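Local coordinates for protein proteasome accessory factor B/C (PafBC) (PDB 6SJ9) that regulates transcription in the bacterial response to DNA damage, probably binding DNA through winged helix-turn-helix domains under the control of its WYL domains, at residues A[247-252]-A[278-283]; A[159-164]-A[218-223]; A[340-345]-A[570-575]; A[365-370]-A[409-414]; A[504-509]-A[517-522]. All blocks are in the same frame, centred on the assembly; numbering follows the deposited sequence.

Overall arrangement
Pairing of neighbouring strands recurs through the PafBC chain, and its chemistry shifts with its surroundings. Contact 1 is the buried example, aliphatic along one face, inside the four-stranded sheet of a WCX domain. Contact 5, in the second WYL domain, is partly buried: apolar side chains share its inner face with Arg520, while a salt-bridge network covers the outer one. Contacts 2 and 4 reach the same extended sheet, their nearest atoms about 9 Å apart; the first is a surface loop held by a histidine, the second a partly buried strand-to-helix junction. Contact 3 joins two irregular surface segments without a clear direct hydrogen bond, bridging distant parts of the sequence through proline packing and a water.

Contact 1: residues A[247-252]-A[278-283]; sequences ATLVID and ITVDFR
Ile278 and Ile251 meet nearly at right angles, the CD1 methyl of one resting 3.8 Å from CD1 of the other. With CG1 set between the backbone N and the carbonyl carbon (chi1 64°), Ile278 also brings that atom to 4.0 Å from Leu249 CB. Leu249 in turn runs across Val280, its CD1 touching the CG2 branch. That same CG2 lies 3.8 Å from CB of Ala247, and CE1 of the Phe282 ring comes within 3.7 Å of the same Ala247 CB. The opposite face carries Thr248 and Thr279, side by side and pointing the same way; the hydroxyl of Thr279 turns to Thr264 and Ser265 of the adjoining strand. Four backbone hydrogen bonds set this antiparallel register, two in each of the pairs Ala247–Val280 and Leu249–Ile278. The bond from Ala247 N to Val280 O is almost straight, 2.8 Å long with 176° at the hydrogen. Leu259 of helix 257-261 covers Leu249, Ile251 and Ile278, as expected for the ferredoxin-like fold. The chemistry therefore implies a buried, largely aliphatic face held by dispersion, on a backbone whose peptide groups at Ala247, Leu249, Ile278 and Val280 bond across the two strands.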
# COMPACT_ATOMS: atom_id res chain seq x y z
N ALA A 247 -7.78 7.16 23.85
CA ALA A 247 -9.11 7.41 23.32
C ALA A 247 -10.12 6.41 23.87
O ALA A 247 -9.79 5.25 24.13
CB ALA A 247 -9.09 7.34 21.79
N THR A 248 -11.37 6.85 24.05
CA THR A 248 -12.46 6.00 24.51
C THR A 248 -13.53 5.98 23.42
O THR A 248 -14.07 7.03 23.04
CB THR A 248 -13.04 6.50 25.84
OG1 THR A 248 -11.97 6.70 26.77
CG2 THR A 248 -13.98 5.47 26.44
N LEU A 249 -13.82 4.79 22.91
CA LEU A 249 -14.65 4.63 21.72
C LEU A 249 -15.76 3.63 22.00
O LEU A 249 -15.55 2.62 22.67
CB LEU A 249 -13.82 4.16 20.53
CG LEU A 249 -12.55 4.96 20.22
CD1 LEU A 249 -11.81 4.30 19.05
CD2 LEU A 249 -12.84 6.45 19.93
N VAL A 250 -16.95 3.94 21.48
CA VAL A 250 -18.06 2.99 21.42
C VAL A 250 -18.19 2.56 19.97
O VAL A 250 -18.42 3.40 19.10
CB VAL A 250 -19.37 3.60 21.94
CG1 VAL A 250 -20.49 2.65 21.65
CG2 VAL A 250 -19.28 3.88 23.42
N ILE A 251 -18.11 1.24 19.73
CA ILE A 251 -18.11 0.65 18.40
C ILE A 251 -19.14 -0.48 18.32
O ILE A 251 -19.43 -1.15 19.31
CB ILE A 251 -16.72 0.10 18.02
CG1 ILE A 251 -16.32 -1.00 19.00
CG2 ILE A 251 -15.68 1.19 18.04
CD1 ILE A 251 -15.01 -1.65 18.63
N ASP A 252 -19.70 -0.67 17.13
CA ASP A 252 -20.63 -1.77 16.88
C ASP A 252 -19.92 -3.11 17.05
O ASP A 252 -18.79 -3.30 16.59
CB ASP A 252 -21.20 -1.67 15.47
CG ASP A 252 -22.04 -0.43 15.26
OD1 ASP A 252 -22.22 0.34 16.23
OD2 ASP A 252 -22.50 -0.21 14.12
N ILE A 278 -14.27 0.44 23.88
CA ILE A 278 -12.85 0.12 23.87
C ILE A 278 -12.05 1.39 24.12
O ILE A 278 -12.52 2.51 23.89
CB ILE A 278 -12.38 -0.53 22.55
CG1 ILE A 278 -12.55 0.44 21.38
CG2 ILE A 278 -13.08 -1.82 22.33
CD1 ILE A 278 -11.88 -0.03 20.09
N THR A 279 -10.81 1.18 24.52
CA THR A 279 -9.81 2.23 24.60
C THR A 279 -8.69 1.89 23.62
O THR A 279 -8.38 0.72 23.40
CB THR A 279 -9.25 2.39 26.03
OG1 THR A 279 -8.92 1.10 26.56
CG2 THR A 279 -10.29 3.00 26.95
N VAL A 280 -8.16 2.92 22.96
CA VAL A 280 -7.06 2.75 22.02
C VAL A 280 -6.07 3.88 22.27
O VAL A 280 -6.43 4.98 22.71
CB VAL A 280 -7.50 2.73 20.55
CG1 VAL A 280 -8.54 1.67 20.31
CG2 VAL A 280 -7.99 4.09 20.10
N ASP A 281 -4.80 3.57 22.06
CA ASP A 281 -3.74 4.56 22.18
C ASP A 281 -3.54 5.24 20.84
O ASP A 281 -3.51 4.58 19.80
CB ASP A 281 -2.44 3.91 22.65
CG ASP A 281 -2.52 3.40 24.09
OD1 ASP A 281 -3.08 4.12 24.94
OD2 ASP A 281 -2.04 2.28 24.36
N PHE A 282 -3.38 6.55 20.88
CA PHE A 282 -3.04 7.31 19.69
C PHE A 282 -2.13 8.44 20.14
O PHE A 282 -2.10 8.79 21.33
CB PHE A 282 -4.28 7.86 18.98
CG PHE A 282 -4.94 8.99 19.74
CD1 PHE A 282 -5.72 8.74 20.84
CD2 PHE A 282 -4.81 10.31 19.30
CE1 PHE A 282 -6.34 9.78 21.53
CE2 PHE A 282 -5.43 11.35 19.98
CZ PHE A 282 -6.19 11.09 21.09
N ARG A 283 -1.37 9.01 19.19
CA ARG A 283 -0.54 10.18 19.44
C ARG A 283 -1.12 11.43 18.80
O ARG A 283 -1.35 12.41 19.50
CB ARG A 283 0.93 9.94 19.02
CG ARG A 283 1.55 8.78 19.81
CD ARG A 283 2.99 8.41 19.45
NE ARG A 283 3.14 7.66 18.21
CZ ARG A 283 4.05 6.71 18.02
NH1 ARG A 283 4.85 6.34 19.03
NH2 ARG A 283 4.14 6.08 16.84

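Contact 2: residues A[159-164]-A[218-223]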
# COMPACT_ATOMS: atom_id res chain seq x y z
N GLY A 159 10.70 26.11 -7.38
CA GLY A 159 10.70 27.45 -7.94
C GLY A 159 11.24 28.52 -6.99
O GLY A 159 11.20 29.71 -7.34
N LYS A 160 11.73 28.12 -5.82
CA LYS A 160 12.26 29.06 -4.83
C LYS A 160 11.23 30.14 -4.47
O LYS A 160 11.55 31.33 -4.42
CB LYS A 160 13.58 29.70 -5.33
CG LYS A 160 14.66 28.66 -5.50
CD LYS A 160 15.97 29.26 -5.89
CE LYS A 160 17.08 28.21 -5.73
NZ LYS A 160 17.09 27.29 -6.92
N HIS A 161 10.01 29.72 -4.25
CA HIS A 161 8.92 30.55 -3.81
C HIS A 161 8.64 30.29 -2.33
O HIS A 161 8.50 29.12 -1.92
CB HIS A 161 7.66 30.22 -4.60
CG HIS A 161 7.82 30.39 -6.06
ND1 HIS A 161 8.37 31.53 -6.61
CD2 HIS A 161 7.44 29.60 -7.09
CE1 HIS A 161 8.36 31.41 -7.92
NE2 HIS A 161 7.77 30.27 -8.24
N PRO A 162 8.46 31.35 -1.55
CA PRO A 162 7.93 31.20 -0.19
C PRO A 162 6.46 30.79 -0.27
O PRO A 162 5.83 30.86 -1.34
CB PRO A 162 8.13 32.60 0.44
CG PRO A 162 8.21 33.53 -0.74
CD PRO A 162 8.59 32.76 -2.01
N ILE A 163 5.92 30.33 0.86
CA ILE A 163 4.54 29.84 0.94
C ILE A 163 3.83 30.46 2.14
O ILE A 163 4.45 31.03 3.04
CB ILE A 163 4.44 28.29 1.06
CG1 ILE A 163 5.10 27.82 2.35
CG2 ILE A 163 5.12 27.63 -0.12
CD1 ILE A 163 5.07 26.27 2.54
N ARG A 164 2.51 30.32 2.14
CA ARG A 164 1.68 30.69 3.28
C ARG A 164 0.59 29.64 3.47
O ARG A 164 0.12 29.02 2.50
CB ARG A 164 1.15 32.12 3.13
CG ARG A 164 -0.35 32.34 3.03
CD ARG A 164 -0.64 33.64 2.27
NE ARG A 164 0.35 34.64 2.61
CZ ARG A 164 0.72 35.67 1.83
NH1 ARG A 164 0.18 35.85 0.61
NH2 ARG A 164 1.68 36.50 2.25
N VAL A 218 1.29 28.80 -2.74
CA VAL A 218 2.64 29.06 -3.22
C VAL A 218 2.72 30.49 -3.75
O VAL A 218 2.07 30.83 -4.74
CB VAL A 218 3.00 28.06 -4.31
CG1 VAL A 218 4.48 28.23 -4.73
CG2 VAL A 218 2.82 26.63 -3.79
N LEU A 219 3.59 31.33 -3.14
CA LEU A 219 3.69 32.75 -3.56
C LEU A 219 4.66 32.87 -4.74
O LEU A 219 5.85 33.24 -4.59
CB LEU A 219 4.13 33.61 -2.39
CG LEU A 219 3.27 33.35 -1.15
CD1 LEU A 219 3.68 34.34 -0.05
CD2 LEU A 219 1.74 33.51 -1.53
N THR A 220 4.12 32.62 -5.93
CA THR A 220 4.86 32.58 -7.19
C THR A 220 5.32 33.98 -7.63
O THR A 220 5.94 34.07 -8.69
CB THR A 220 4.03 31.94 -8.34
OG1 THR A 220 2.84 32.69 -8.52
CG2 THR A 220 3.67 30.47 -8.05
N THR A 221 4.94 35.02 -6.92
CA THR A 221 5.52 36.34 -7.13
C THR A 221 6.82 36.55 -6.34
O THR A 221 7.45 37.59 -6.52
CB THR A 221 4.57 37.44 -6.66
OG1 THR A 221 4.15 37.14 -5.32
CG2 THR A 221 3.35 37.50 -7.56
N GLY A 222 7.15 35.65 -5.40
CA GLY A 222 8.26 35.85 -4.50
C GLY A 222 9.44 34.93 -4.77
O GLY A 222 9.34 33.96 -5.52
N SER A 223 10.55 35.23 -4.09
CA SER A 223 11.74 34.40 -4.18
C SER A 223 12.33 34.25 -2.78
O SER A 223 12.07 35.06 -1.88
CB SER A 223 12.83 35.00 -5.06
OG SER A 223 13.04 36.31 -4.55
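His161 makes the polar link to the 218-223 loop: its ND1 donates to Gly222 O at 2.8 Å, and the acceptor lies 4° from the ring plane. A second hydrogen bond, between backbones, runs 2.9 Å from Leu219 N to Pro162 O. The imidazole is also sandwiched. Thr220 CA sits over the centre of one face in a CH-pi contact, 3.6 Å from the centroid, while Gly159 O lies over the opposite face, so the ring is fixed both in its plane and across it. Apolar contacts extend the join, with Val218 CG1 packing on His161 CB at 3.8 Å and Pro162 CD against the Gly222 backbone. Farther along, Leu219 crosses Arg164 at about a right angle and sets CD1 over a face of its guanidinium, which forms a salt bridge to Glu179. A helix end and a turn thus come together at the edge of the WYL-domain sheet: a Schellman motif at Lys160, closing helix 147-159, and a type I beta turn from Leu219 to Gly222.

Contact 3: residues A[340-345]-A[570-575]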
# COMPACT_ATOMS: atom_id res chain seq x y z
N ALA A 340 -4.32 12.47 -15.11
CA ALA A 340 -4.07 11.94 -13.78
C ALA A 340 -3.06 10.77 -13.84
O ALA A 340 -2.80 10.20 -14.89
CB ALA A 340 -5.39 11.46 -13.16
N ARG A 341 -2.54 10.39 -12.67
CA ARG A 341 -1.68 9.21 -12.56
C ARG A 341 -2.32 8.03 -13.28
O ARG A 341 -3.51 7.77 -13.12
CB ARG A 341 -1.48 8.86 -11.08
CG ARG A 341 -0.65 7.59 -10.80
CD ARG A 341 -0.60 7.32 -9.23
NE ARG A 341 0.02 8.49 -8.61
CZ ARG A 341 -0.22 8.85 -7.35
NH1 ARG A 341 -1.04 8.14 -6.61
NH2 ARG A 341 0.38 9.93 -6.82
N LYS A 342 -1.51 7.31 -14.09
CA LYS A 342 -1.97 6.10 -14.77
C LYS A 342 -1.88 4.89 -13.85
O LYS A 342 -1.06 4.85 -12.93
CB LYS A 342 -1.15 5.81 -16.04
CG LYS A 342 -1.15 6.87 -17.09
CD LYS A 342 -0.67 6.28 -18.44
CE LYS A 342 -0.69 7.30 -19.58
NZ LYS A 342 0.43 7.12 -20.56
N ARG A 343 -2.71 3.89 -14.14
CA ARG A 343 -2.66 2.62 -13.42
C ARG A 343 -1.26 2.01 -13.46
O ARG A 343 -0.65 1.89 -14.52
CB ARG A 343 -3.68 1.64 -14.01
CG ARG A 343 -5.12 1.95 -13.61
CD ARG A 343 -6.14 1.22 -14.48
NE ARG A 343 -7.43 1.72 -14.05
CZ ARG A 343 -8.09 1.27 -12.99
NH1 ARG A 343 -7.60 0.25 -12.28
NH2 ARG A 343 -9.26 1.82 -12.67
N THR A 344 -0.73 1.72 -12.29
CA THR A 344 0.67 1.36 -12.18
C THR A 344 1.02 0.15 -13.03
O THR A 344 0.33 -0.86 -12.99
CB THR A 344 0.95 1.10 -10.71
OG1 THR A 344 0.47 2.25 -10.00
CG2 THR A 344 2.48 0.89 -10.44
N SER A 345 2.09 0.26 -13.80
CA SER A 345 2.58 -0.80 -14.66
C SER A 345 3.74 -1.58 -14.02
O SER A 345 4.32 -1.18 -13.03
CB SER A 345 3.06 -0.23 -16.00
OG SER A 345 4.15 0.65 -15.75
N ALA A 570 1.17 -4.91 -28.19
CA ALA A 570 0.88 -3.73 -29.00
C ALA A 570 0.14 -2.70 -28.16
O ALA A 570 -0.51 -3.04 -27.17
CB ALA A 570 0.05 -4.10 -30.24
N GLY A 571 0.26 -1.43 -28.53
CA GLY A 571 -0.33 -0.41 -27.70
C GLY A 571 0.74 0.25 -26.86
O GLY A 571 1.94 0.15 -27.13
N GLN A 572 0.30 0.95 -25.83
CA GLN A 572 1.24 1.53 -24.90
C GLN A 572 1.26 0.60 -23.69
O GLN A 572 0.74 -0.52 -23.76
CB GLN A 572 0.85 2.97 -24.55
CG GLN A 572 2.01 3.90 -24.18
CD GLN A 572 1.63 5.38 -24.15
OE1 GLN A 572 0.78 5.83 -24.92
NE2 GLN A 572 2.25 6.14 -23.26
N ASP A 573 1.84 1.03 -22.58
CA ASP A 573 1.97 0.08 -21.49
C ASP A 573 0.60 -0.31 -20.96
O ASP A 573 -0.41 0.38 -21.16
CB ASP A 573 2.82 0.65 -20.34
CG ASP A 573 4.31 0.42 -20.54
OD1 ASP A 573 4.69 -0.27 -21.52
OD2 ASP A 573 5.10 0.90 -19.70
N PHE A 574 0.57 -1.46 -20.29
CA PHE A 574 -0.66 -1.78 -19.61
C PHE A 574 -0.39 -1.92 -18.12
O PHE A 574 0.76 -2.02 -17.67
CB PHE A 574 -1.36 -3.03 -20.19
CG PHE A 574 -0.57 -4.31 -20.16
CD1 PHE A 574 -0.77 -5.24 -19.14
CD2 PHE A 574 0.29 -4.64 -21.21
CE1 PHE A 574 -0.08 -6.45 -19.13
CE2 PHE A 574 0.98 -5.87 -21.21
CZ PHE A 574 0.79 -6.77 -20.16
N PRO A 575 -1.44 -1.85 -17.32
CA PRO A 575 -1.24 -1.93 -15.89
C PRO A 575 -0.68 -3.29 -15.47
O PRO A 575 -0.90 -4.32 -16.11
CB PRO A 575 -2.65 -1.68 -15.33
CG PRO A 575 -3.43 -1.03 -16.48
CD PRO A 575 -2.85 -1.65 -17.70
O HOH W 1 4.89 2.64 -17.25
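Pro575 and Arg343 supply the apolar part of the contact. The pyrrolidine ring lies against the base of the arginine, CG 3.6 Å from Arg343 CB, and CD of Arg343 is just beyond. From there the arginine chain runs on extended from CG to NE and leads its guanidinium away to Phe579, where NH1 donates to the carbonyl oxygen. Backbone oxygens make the next layer: Thr344 O faces Pro575 CA in a CA-H...O contact of 3.5 Å, and Phe574 O lies 3.4 Å from Ser345 CB. Ser345 is the N-cap of helix 346-360, its hydroxyl capping the backbone N of Gln348, so the 570-575 loop packs against the connection between helices 305-323 and 346-360, just where the latter begins. The polar side is served by water. A single molecule is 2.6 Å from Ser345 OG and donates to Asp573 OD2 at 3.0 Å, spanning two side-chain oxygens that are themselves 4.1 Å apart. Asp347 brings a second carboxylate close to Asp573, and the like charges may raise the proton affinity of either group. Toward the solvent, Lys342 extends across Gln572 at about a right angle; Gln572 and Asp573 are both poorly ordered.

Contact 4: residues A[365-370]-A[409-414]; sequences LHIQEV and DHVYIS
Ile367 packs into the close side of this contact, its CD1 3.7 Å from Val411 CG2. Val411 and Leu365 lie on the buried face of the sheet, and Ile367 joins them from the start of the helix; Leu359 of helix 346-360, Trp406 and Leu381 complete the core around the three. Two backbone hydrogen bonds between Leu365 and Val411 hold the strands, and a third brings Ile367 N to Asp409 O at 3.0 Å, approaching from above the carbonyl plane. Asp409 grips the start of helix 367-374 a second time: with CG anti to the backbone N (chi1 -165°), it carries OD1 to within 2.8 Å of Gln368 N, which meets the syn side of the carboxylate. A negative group at this helix N-terminus should be favoured by the helix dipole. The other face is more open to solvent. There the partly exposed His366 and His410 form an offset stack, planes 9° apart and centroids separated by 4.1 Å. Tyr412 CD1 lies over the far face of His410, and His410 NE2 is hydrogen-bonded to Gln363 O, which fixes the rotation of that ring. A short strand running straight into a helix and paired with a beta hairpin is characteristic of the winged helix-turn-helix fold, here in the PafC domain.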
# COMPACT_ATOMS: atom_id res chain seq x y z
N LEU A 365 19.02 10.42 -3.21
CA LEU A 365 18.43 10.36 -4.53
C LEU A 365 18.33 11.80 -5.01
O LEU A 365 17.57 12.58 -4.43
CB LEU A 365 17.05 9.68 -4.46
CG LEU A 365 16.45 9.32 -5.85
CD1 LEU A 365 15.32 8.31 -5.70
CD2 LEU A 365 15.95 10.54 -6.57
N HIS A 366 19.14 12.16 -6.02
CA HIS A 366 19.06 13.49 -6.63
C HIS A 366 18.06 13.46 -7.78
O HIS A 366 18.28 12.80 -8.80
CB HIS A 366 20.43 13.99 -7.08
CG HIS A 366 21.30 14.37 -5.93
ND1 HIS A 366 21.27 15.63 -5.37
CD2 HIS A 366 22.16 13.64 -5.18
CE1 HIS A 366 22.11 15.67 -4.35
NE2 HIS A 366 22.66 14.48 -4.21
N ILE A 367 16.96 14.17 -7.61
CA ILE A 367 15.80 13.88 -8.44
C ILE A 367 16.10 14.12 -9.92
O ILE A 367 15.84 13.24 -10.77
CB ILE A 367 14.58 14.68 -7.96
CG1 ILE A 367 14.06 14.02 -6.69
CG2 ILE A 367 13.46 14.60 -9.02
CD1 ILE A 367 13.09 14.87 -5.94
N GLN A 368 16.65 15.30 -10.27
CA GLN A 368 16.81 15.61 -11.70
C GLN A 368 17.73 14.59 -12.37
O GLN A 368 17.43 14.07 -13.45
CB GLN A 368 17.38 17.00 -11.96
CG GLN A 368 17.35 17.36 -13.51
CD GLN A 368 15.89 17.35 -14.04
OE1 GLN A 368 15.05 18.10 -13.56
NE2 GLN A 368 15.60 16.49 -15.02
N GLU A 369 18.84 14.29 -11.72
CA GLU A 369 19.82 13.38 -12.26
C GLU A 369 19.28 11.96 -12.35
O GLU A 369 19.59 11.23 -13.28
CB GLU A 369 21.07 13.47 -11.40
CG GLU A 369 22.10 12.43 -11.60
CD GLU A 369 23.23 12.65 -10.61
OE1 GLU A 369 23.73 11.66 -10.01
OE2 GLU A 369 23.60 13.84 -10.44
N VAL A 370 18.46 11.55 -11.40
CA VAL A 370 17.97 10.20 -11.49
C VAL A 370 16.83 10.10 -12.50
O VAL A 370 16.72 9.11 -13.22
CB VAL A 370 17.57 9.70 -10.08
CG1 VAL A 370 16.76 8.42 -10.16
CG2 VAL A 370 18.86 9.42 -9.27
N ASP A 409 14.92 18.85 -4.76
CA ASP A 409 15.65 17.98 -5.69
C ASP A 409 16.45 16.86 -4.97
O ASP A 409 17.38 16.28 -5.55
CB ASP A 409 16.62 18.78 -6.60
CG ASP A 409 17.14 17.94 -7.83
OD1 ASP A 409 16.29 17.48 -8.62
OD2 ASP A 409 18.36 17.72 -8.00
N HIS A 410 16.13 16.50 -3.72
CA HIS A 410 17.03 15.59 -3.00
C HIS A 410 16.26 14.78 -1.96
O HIS A 410 15.73 15.36 -1.00
CB HIS A 410 18.16 16.38 -2.37
CG HIS A 410 19.21 15.51 -1.79
ND1 HIS A 410 20.09 15.96 -0.83
CD2 HIS A 410 19.56 14.24 -2.07
CE1 HIS A 410 20.92 14.97 -0.51
NE2 HIS A 410 20.62 13.92 -1.25
N VAL A 411 16.14 13.46 -2.15
CA VAL A 411 15.35 12.59 -1.28
C VAL A 411 16.26 11.51 -0.70
O VAL A 411 16.99 10.83 -1.44
CB VAL A 411 14.15 11.93 -2.00
CG1 VAL A 411 13.16 11.25 -0.91
CG2 VAL A 411 13.40 12.95 -2.82
N TYR A 412 16.21 11.33 0.61
CA TYR A 412 17.06 10.29 1.19
C TYR A 412 16.39 9.71 2.43
O TYR A 412 15.69 10.41 3.17
CB TYR A 412 18.50 10.79 1.49
CG TYR A 412 18.63 12.03 2.32
CD1 TYR A 412 18.28 13.29 1.83
CD2 TYR A 412 19.16 11.95 3.61
CE1 TYR A 412 18.41 14.43 2.61
CE2 TYR A 412 19.30 13.09 4.41
CZ TYR A 412 18.93 14.32 3.91
OH TYR A 412 19.07 15.44 4.71
N ILE A 413 16.54 8.40 2.56
CA ILE A 413 16.03 7.60 3.67
C ILE A 413 17.21 7.38 4.59
O ILE A 413 18.16 6.70 4.21
CB ILE A 413 15.41 6.30 3.15
CG1 ILE A 413 14.22 6.64 2.26
CG2 ILE A 413 14.99 5.42 4.28
CD1 ILE A 413 13.47 5.46 1.64
N SER A 414 17.23 8.06 5.72
CA SER A 414 18.40 8.08 6.59
C SER A 414 18.71 6.71 7.20
O SER A 414 17.81 5.97 7.62
CB SER A 414 18.24 9.15 7.67
OG SER A 414 17.09 8.92 8.46

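Contact 5: residues A[504-509]-A[517-522]; sequences QLRLRY and VTERDV
Arg506 and Glu519, with the largest buried areas here, cross at about a right angle on the outer face of the hairpin. The guanidinium of Arg506 spreads over the second strand, one face above Arg520 N, because its chain bends at CG (chi2 65°). From there NH2 reaches Glu519 OE1 at 2.8 Å in a bent, weak hydrogen bond of a salt bridge, and NH1 makes a longer, likewise weak one of 3.4 Å to Asp521 OD1, also part of a salt bridge. The other oxygen of Glu519 serves Arg508, which lies alongside: NE donates to OE2 at 3.0 Å, in the guanidinium plane but from above that of the carboxylate. One glutamate thus joins two arginines. Val522, third in buried area, turns to the inner face and packs CG1 on Leu507 CD2 at 4.2 Å, with CG2 near Leu505 CB. Arg520 shares that face, its NH1 held by Thr518 OG1 and by Glu583. Six backbone hydrogen bonds pair the strands, with strands 533-540 and 554-560 flanking them, as in the strongly bent five-stranded sheet of the Sm-like WYL domain.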
# COMPACT_ATOMS: atom_id res chain seq x y z
N GLN A 504 -6.29 -18.50 -28.82
CA GLN A 504 -7.32 -17.62 -28.28
C GLN A 504 -8.45 -18.45 -27.65
O GLN A 504 -8.73 -19.58 -28.05
CB GLN A 504 -7.86 -16.75 -29.42
CG GLN A 504 -8.06 -15.36 -29.03
CD GLN A 504 -8.54 -14.48 -30.15
OE1 GLN A 504 -9.59 -14.71 -30.70
NE2 GLN A 504 -7.77 -13.45 -30.49
N LEU A 505 -9.11 -17.85 -26.66
CA LEU A 505 -10.21 -18.52 -25.96
C LEU A 505 -11.47 -17.67 -26.05
O LEU A 505 -11.43 -16.45 -25.93
CB LEU A 505 -9.87 -18.77 -24.47
CG LEU A 505 -8.74 -19.79 -24.22
CD1 LEU A 505 -8.35 -19.87 -22.76
CD2 LEU A 505 -9.28 -21.20 -24.59
N ARG A 506 -12.58 -18.34 -26.22
CA ARG A 506 -13.88 -17.76 -25.98
C ARG A 506 -14.22 -17.98 -24.51
O ARG A 506 -14.37 -19.12 -24.08
CB ARG A 506 -14.95 -18.45 -26.82
CG ARG A 506 -16.35 -17.79 -26.73
CD ARG A 506 -16.33 -16.41 -27.32
NE ARG A 506 -17.67 -15.87 -27.57
CZ ARG A 506 -17.90 -14.62 -27.93
NH1 ARG A 506 -16.87 -13.79 -28.10
NH2 ARG A 506 -19.15 -14.20 -28.13
N LEU A 507 -14.39 -16.89 -23.77
CA LEU A 507 -14.63 -16.90 -22.34
C LEU A 507 -16.06 -16.45 -22.05
O LEU A 507 -16.52 -15.42 -22.59
CB LEU A 507 -13.63 -15.99 -21.62
CG LEU A 507 -14.04 -15.60 -20.21
CD1 LEU A 507 -14.00 -16.83 -19.25
CD2 LEU A 507 -13.09 -14.45 -19.77
N ARG A 508 -16.75 -17.21 -21.24
CA ARG A 508 -18.02 -16.82 -20.63
C ARG A 508 -17.76 -16.60 -19.15
O ARG A 508 -17.35 -17.52 -18.45
CB ARG A 508 -19.09 -17.87 -20.86
CG ARG A 508 -19.62 -17.81 -22.32
CD ARG A 508 -20.60 -18.92 -22.47
NE ARG A 508 -21.00 -19.10 -23.83
CZ ARG A 508 -21.57 -20.22 -24.25
NH1 ARG A 508 -21.76 -21.21 -23.37
NH2 ARG A 508 -21.94 -20.35 -25.52
N TYR A 509 -17.89 -15.36 -18.70
CA TYR A 509 -17.43 -14.97 -17.38
C TYR A 509 -18.66 -14.57 -16.58
O TYR A 509 -19.40 -13.71 -17.02
CB TYR A 509 -16.45 -13.80 -17.50
CG TYR A 509 -15.68 -13.48 -16.24
CD1 TYR A 509 -14.82 -14.41 -15.69
CD2 TYR A 509 -15.77 -12.22 -15.65
CE1 TYR A 509 -14.06 -14.14 -14.54
CE2 TYR A 509 -15.03 -11.94 -14.46
CZ TYR A 509 -14.17 -12.91 -13.93
OH TYR A 509 -13.38 -12.66 -12.81
N VAL A 517 -23.73 -13.79 -17.54
CA VAL A 517 -22.37 -13.97 -18.03
C VAL A 517 -22.13 -12.92 -19.09
O VAL A 517 -23.06 -12.46 -19.75
CB VAL A 517 -22.10 -15.37 -18.63
CG1 VAL A 517 -22.26 -16.49 -17.57
CG2 VAL A 517 -23.07 -15.59 -19.81
N THR A 518 -20.89 -12.48 -19.17
CA THR A 518 -20.39 -11.75 -20.33
C THR A 518 -19.64 -12.78 -21.18
O THR A 518 -19.05 -13.74 -20.66
CB THR A 518 -19.46 -10.58 -19.93
OG1 THR A 518 -18.41 -11.07 -19.09
CG2 THR A 518 -20.23 -9.48 -19.18
N GLU A 519 -19.66 -12.55 -22.49
CA GLU A 519 -19.03 -13.43 -23.46
C GLU A 519 -17.99 -12.63 -24.23
O GLU A 519 -18.30 -11.55 -24.74
CB GLU A 519 -20.09 -14.03 -24.40
CG GLU A 519 -19.65 -15.32 -25.11
CD GLU A 519 -20.68 -15.92 -26.14
OE1 GLU A 519 -21.41 -15.16 -26.86
OE2 GLU A 519 -20.78 -17.17 -26.16
N ARG A 520 -16.78 -13.17 -24.34
CA ARG A 520 -15.71 -12.39 -24.93
C ARG A 520 -14.58 -13.30 -25.36
O ARG A 520 -14.34 -14.34 -24.74
CB ARG A 520 -15.16 -11.37 -23.95
CG ARG A 520 -14.81 -12.06 -22.63
CD ARG A 520 -14.33 -11.01 -21.70
NE ARG A 520 -15.29 -10.65 -20.74
CZ ARG A 520 -15.19 -9.59 -19.94
NH1 ARG A 520 -16.12 -9.42 -19.03
NH2 ARG A 520 -14.21 -8.70 -20.05
N ASP A 521 -13.88 -12.88 -26.42
CA ASP A 521 -12.65 -13.51 -26.89
C ASP A 521 -11.48 -12.92 -26.13
O ASP A 521 -11.39 -11.70 -25.99
CB ASP A 521 -12.46 -13.25 -28.40
CG ASP A 521 -13.50 -14.02 -29.25
OD1 ASP A 521 -13.87 -15.18 -28.92
OD2 ASP A 521 -13.95 -13.44 -30.22
N VAL A 522 -10.61 -13.79 -25.59
CA VAL A 522 -9.43 -13.34 -24.85
C VAL A 522 -8.17 -14.08 -25.32
O VAL A 522 -8.22 -15.25 -25.71
CB VAL A 522 -9.59 -13.51 -23.33
CG1 VAL A 522 -10.85 -12.92 -22.92
CG2 VAL A 522 -9.61 -14.99 -22.92
O HOH W 2 -19.11 -10.77 -16.25